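Local coordinates for protein putative glycyl-glycine endopeptidase lytM (Ruminococcus gnavus, PDB 3NYY) that is a putative metalloendopeptidase of the M23 (LytM-like) family, probably cleaving peptide bonds, with glycyl-glycine links its suggested target, at residues 16-19 against 20-23; 237-240 against 241-244. All coordinates share one frame; numbering follows the deposited sequence. Where two conformers were deposited one is given.

Contact 1 (16-19 against 20-23); sequences PDFR and RQPV. With SO4 (sulfate ion), chain E.
The last turn of helix 16-20 closes on P16 O, which takes the backbone N of R20 at 3.0 Å, and then unwinds at Q21, whose positive phi of 59° ends the helical path; Q21 N makes only weak bonds to D17 O and F18 O. The D17 and R20 side chains run alongside each other off the same side of the turn. R20 NH2 reaches D17 OD1 at 3.1 Å in a nearly straight salt-bridge bond (166°), in the guanidinium plane but from above the carboxylate, the two planes being almost perpendicular. A water oxygen takes the N-H of R20 NE at 2.8 Å and donates to D17 OD1 at 2.7 Å, while OD2 has its own salt bridge to R7. This is a C-terminal helix end within the LytM N-terminal region, and a side-chain amide serves it: Q21 NE2 donates to F18 O at 2.9 Å, in the amide's own plane. A bend at chi2 (-86°) folds Q21 back, placing NE2 over the centre of one face of the F18 ring, 3.7 Å above its plane, while OE1 is bonded to W88. F18 itself packs on helix 77-88. P22 CD abuts D17 O at 3.1 Å. R19 NH1 donates to O1 of a sulfate, probably from the crystallisation liquor and also held by R117.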
loop_
_atom_site.group_PDB
_atom_site.type_symbol
_atom_site.label_atom_id
_atom_site.label_comp_id
_atom_site.label_asym_id
_atom_site.label_seq_id
_atom_site.Cartn_x
_atom_site.Cartn_y
_atom_site.Cartn_z
ATOM N N PRO A 16 -13.570 14.019 10.959
ATOM C CA PRO A 16 -12.939 12.789 10.463
ATOM C C PRO A 16 -13.372 12.358 9.055
ATOM O O PRO A 16 -12.519 11.895 8.269
ATOM C CB PRO A 16 -13.388 11.755 11.475
ATOM C CG PRO A 16 -13.480 12.534 12.752
ATOM C CD PRO A 16 -14.060 13.846 12.331
ATOM N N ASP A 17 -14.657 12.488 8.698
ATOM C CA ASP A 17 -15.080 12.060 7.373
ATOM C C ASP A 17 -14.511 12.975 6.262
ATOM O O ASP A 17 -14.206 12.492 5.188
ATOM C CB ASP A 17 -16.611 12.009 7.244
ATOM C CG ASP A 17 -17.246 10.889 8.031
ATOM O OD1 ASP A 17 -16.580 9.890 8.359
ATOM O OD2 ASP A 17 -18.448 11.006 8.327
ATOM N N PHE A 18 -14.346 14.271 6.526
ATOM C CA PHE A 18 -13.668 15.122 5.579
ATOM C C PHE A 18 -12.200 14.702 5.427
ATOM O O PHE A 18 -11.676 14.585 4.309
ATOM C CB PHE A 18 -13.779 16.587 5.980
ATOM C CG PHE A 18 -13.055 17.504 5.052
ATOM C CD1 PHE A 18 -13.669 17.938 3.870
ATOM C CD2 PHE A 18 -11.743 17.884 5.299
ATOM C CE1 PHE A 18 -12.994 18.793 2.994
ATOM C CE2 PHE A 18 -11.058 18.715 4.410
ATOM C CZ PHE A 18 -11.687 19.170 3.248
ATOM N N ARG A 19 -11.537 14.476 6.541
ATOM C CA ARG A 19 -10.119 14.116 6.473
ATOM C C ARG A 19 -9.880 12.847 5.686
ATOM O O ARG A 19 -8.862 12.713 4.995
ATOM C CB ARG A 19 -9.498 14.027 7.850
ATOM C CG ARG A 19 -9.513 15.317 8.593
ATOM C CD ARG A 19 -8.962 15.152 10.000
ATOM N NE ARG A 19 -7.525 14.867 9.982
ATOM C CZ ARG A 19 -6.781 14.565 11.035
ATOM N NH1 ARG A 19 -7.309 14.474 12.264
ATOM N NH2 ARG A 19 -5.470 14.347 10.897
ATOM N N ARG A 20 -10.832 11.913 5.803
ATOM C CA ARG A 20 -10.722 10.634 5.089
ATOM C C ARG A 20 -10.893 10.731 3.566
ATOM O O ARG A 20 -10.374 9.896 2.835
ATOM C CB ARG A 20 -11.709 9.639 5.710
ATOM C CG ARG A 20 -11.695 8.227 5.061
ATOM C CD ARG A 20 -12.457 7.194 5.883
ATOM N NE ARG A 20 -13.798 7.667 6.237
ATOM C CZ ARG A 20 -14.901 7.455 5.540
ATOM N NH1 ARG A 20 -14.886 6.747 4.413
ATOM N NH2 ARG A 20 -16.046 7.994 5.953
ATOM N N GLN A 21 -11.618 11.751 3.090
ATOM C CA GLN A 21 -11.828 12.031 1.661
ATOM C C GLN A 21 -12.498 10.874 0.941
ATOM O O GLN A 21 -11.932 10.307 0.031
ATOM C CB GLN A 21 -10.509 12.399 0.986
ATOM C CG GLN A 21 -9.841 13.618 1.533
ATOM C CD GLN A 21 -10.297 14.930 0.942
ATOM O OE1 GLN A 21 -10.090 15.200 -0.250
ATOM N NE2 GLN A 21 -10.938 15.784 1.801
ATOM N N PRO A 22 -13.709 10.486 1.378
ATOM C CA PRO A 22 -14.324 9.262 0.806
ATOM C C PRO A 22 -14.814 9.529 -0.624
ATOM O O PRO A 22 -15.763 10.269 -0.805
ATOM C CB PRO A 22 -15.477 8.993 1.754
ATOM C CG PRO A 22 -15.811 10.280 2.379
ATOM C CD PRO A 22 -14.552 11.089 2.416
ATOM N N VAL A 23 -14.212 8.872 -1.607
ATOM C CA VAL A 23 -14.571 9.093 -3.023
ATOM C C VAL A 23 -14.750 7.738 -3.687
ATOM O O VAL A 23 -13.773 6.993 -3.852
ATOM C CB VAL A 23 -13.498 9.917 -3.727
ATOM C CG1 VAL A 23 -13.895 10.175 -5.184
ATOM C CG2 VAL A 23 -13.268 11.261 -2.981
HETATM S S SO4 E . -5.417 14.253 15.804
HETATM O O1 SO4 E . -5.532 14.552 14.387
HETATM O O2 SO4 E . -4.160 14.823 16.289
HETATM O O3 SO4 E . -6.571 14.817 16.506
HETATM O O4 SO4 E . -5.402 12.804 16.021
HETATM O O HOH W 1 -14.164 8.832 8.791
#

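Contact 2 (237-240 against 241-244); sequences VLRY and AENA
A241 opens the segment by taking over from the helix: its backbone N donates to V237 O at 3.0 Å, the last turn of helix 235-240, with a weak second bond to L238 O. Its methyl carbon lies 3.5 Å from V237 O and also touches V91. E242 follows with its N bonded to R239 O at 3.2 Å; the bond is fairly straight at N-H, yet the donor sits well above the carbonyl plane, 74° out of it, and not on a lone pair. The E242 side chain, described here in one of its two modelled conformers and so less certain, then turns back over the helix end. Its chi1 of 69° sets CG between N and the carbonyl carbon, and the extended chain beyond carries the carboxylate beside R239. The R239 chain, bent at chi2 and chi3, brings NE to within 2.8 Å of E242 OE1, on its syn side and in the guanidinium plane. NH2 adds a weak bond to the same oxygen, a water held by E242 OE2 bonds weakly to NH2, and NH2 also forms a salt bridge with E133 of the second subunit, placing the contact at the subunit interface. At N243 the backbone N gives a bond to a second water, 2.8 Å away, which in turn donates to Y240 O. A244 N returns to A241 O, closing a type I beta turn that leads the chain off the helix. Were R239 an alanine, E242 OE1 would probably lose its charged mate, its carboxylate become freer to turn, and the pair with E133 of the second subunit be broken. In this conformer the E242 carboxylate is paired with two cationic groups, R239 through OE1 and K32 through OE2, which is likely to stabilise its ionised form.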
loop_
_atom_site.group_PDB
_atom_site.type_symbol
_atom_site.label_atom_id
_atom_site.label_comp_id
_atom_site.label_asym_id
_atom_site.label_seq_id
_atom_site.Cartn_x
_atom_site.Cartn_y
_atom_site.Cartn_z
ATOM N N VAL A 237 -6.961 12.308 -4.242
ATOM C CA VAL A 237 -6.384 13.290 -5.193
ATOM C C VAL A 237 -5.200 12.699 -5.966
ATOM O O VAL A 237 -5.032 12.947 -7.145
ATOM C CB VAL A 237 -6.120 14.635 -4.549
ATOM C CG1 VAL A 237 -4.882 14.640 -3.637
ATOM C CG2 VAL A 237 -5.985 15.791 -5.628
ATOM N N LEU A 238 -4.448 11.786 -5.332
ATOM C CA LEU A 238 -3.378 11.097 -6.044
ATOM C C LEU A 238 -3.957 10.220 -7.128
ATOM O O LEU A 238 -3.419 10.201 -8.233
ATOM C CB LEU A 238 -2.504 10.259 -5.113
ATOM C CG LEU A 238 -1.504 11.036 -4.280
ATOM C CD1 LEU A 238 -0.946 10.219 -3.118
ATOM C CD2 LEU A 238 -0.305 11.595 -5.175
ATOM N N ARG A 239 -5.043 9.483 -6.818
ATOM C CA ARG A 239 -5.708 8.644 -7.824
ATOM C C ARG A 239 -6.217 9.468 -8.971
ATOM O O ARG A 239 -6.111 9.071 -10.133
ATOM C CB ARG A 239 -6.865 7.856 -7.217
ATOM C CG ARG A 239 -6.428 6.782 -6.261
ATOM C CD ARG A 239 -5.617 5.703 -6.911
ATOM N NE ARG A 239 -6.179 5.169 -8.148
ATOM C CZ ARG A 239 -7.000 4.132 -8.238
ATOM N NH1 ARG A 239 -7.430 3.482 -7.148
ATOM N NH2 ARG A 239 -7.381 3.719 -9.448
ATOM N N TYR A 240 -6.739 10.654 -8.654
ATOM C CA TYR A 240 -7.225 11.600 -9.668
ATOM C C TYR A 240 -6.109 12.086 -10.591
ATOM O O TYR A 240 -6.330 12.236 -11.804
ATOM C CB TYR A 240 -7.939 12.764 -8.964
ATOM C CG TYR A 240 -8.009 14.090 -9.667
ATOM C CD1 TYR A 240 -9.068 14.390 -10.509
ATOM C CD2 TYR A 240 -7.052 15.056 -9.436
ATOM C CE1 TYR A 240 -9.147 15.629 -11.122
ATOM C CE2 TYR A 240 -7.090 16.283 -10.053
ATOM C CZ TYR A 240 -8.159 16.563 -10.896
ATOM O OH TYR A 240 -8.209 17.793 -11.505
ATOM N N ALA A 241 -4.916 12.258 -10.040
ATOM C CA ALA A 241 -3.755 12.687 -10.793
ATOM C C ALA A 241 -2.909 11.551 -11.379
ATOM O O ALA A 241 -1.907 11.829 -12.015
ATOM C CB ALA A 241 -2.863 13.526 -9.873
ATOM N N GLU A 242 -3.358 10.301 -11.204
ATOM C CA GLU A 242 -2.580 9.105 -11.570
ATOM C C GLU A 242 -2.099 9.111 -13.014
ATOM O O GLU A 242 -0.955 8.760 -13.287
ATOM C CB GLU A 242 -3.419 7.824 -11.311
ATOM C CG GLU A 242 -4.620 7.605 -12.234
ATOM C CD GLU A 242 -5.675 6.665 -11.642
ATOM O OE1 GLU A 242 -5.348 5.912 -10.686
ATOM O OE2 GLU A 242 -6.833 6.709 -12.142
ATOM N N ASN A 243 -2.984 9.515 -13.917
ATOM C CA ASN A 243 -2.715 9.547 -15.361
ATOM C C ASN A 243 -2.133 10.872 -15.827
ATOM O O ASN A 243 -2.000 11.087 -17.023
ATOM C CB ASN A 243 -3.968 9.212 -16.169
ATOM C CG ASN A 243 -4.430 7.796 -15.930
ATOM O OD1 ASN A 243 -3.607 6.898 -15.700
ATOM N ND2 ASN A 243 -5.744 7.590 -15.948
ATOM N N ALA A 244 -1.764 11.738 -14.883
ATOM C CA ALA A 244 -1.114 13.015 -15.164
ATOM C C ALA A 244 0.327 12.956 -14.665
ATOM O O ALA A 244 0.739 13.660 -13.737
ATOM C CB ALA A 244 -1.883 14.173 -14.522
HETATM O O HOH W 2 -8.035 4.273 -12.410
HETATM O O HOH W 3 -5.405 10.869 -13.962
#

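How the contacts relate
Contact 1 comes first along the chain and contact 2 near its end, in series; their centres stand about 17 Å apart and their nearest atoms about 6 Å, without touching. Each lies where a short helix gives way to loop: helix 16-20 before helix 25-31, and helix 235-240 before strand 247-248. The first belongs to the LytM N-terminal region, packed against helices 37-48 and 77-88; the second places L238 on strands 128-132 and 216-225 of the large antiparallel sheet. Both also reach across the sequence: R19 bonds to S231 in strand 228-232 and to N233 just before helix 235-240, and R239 and Y240 touch Q28 of helix 25-31. The N-terminal helices are thereby tied to the sheet-bearing part.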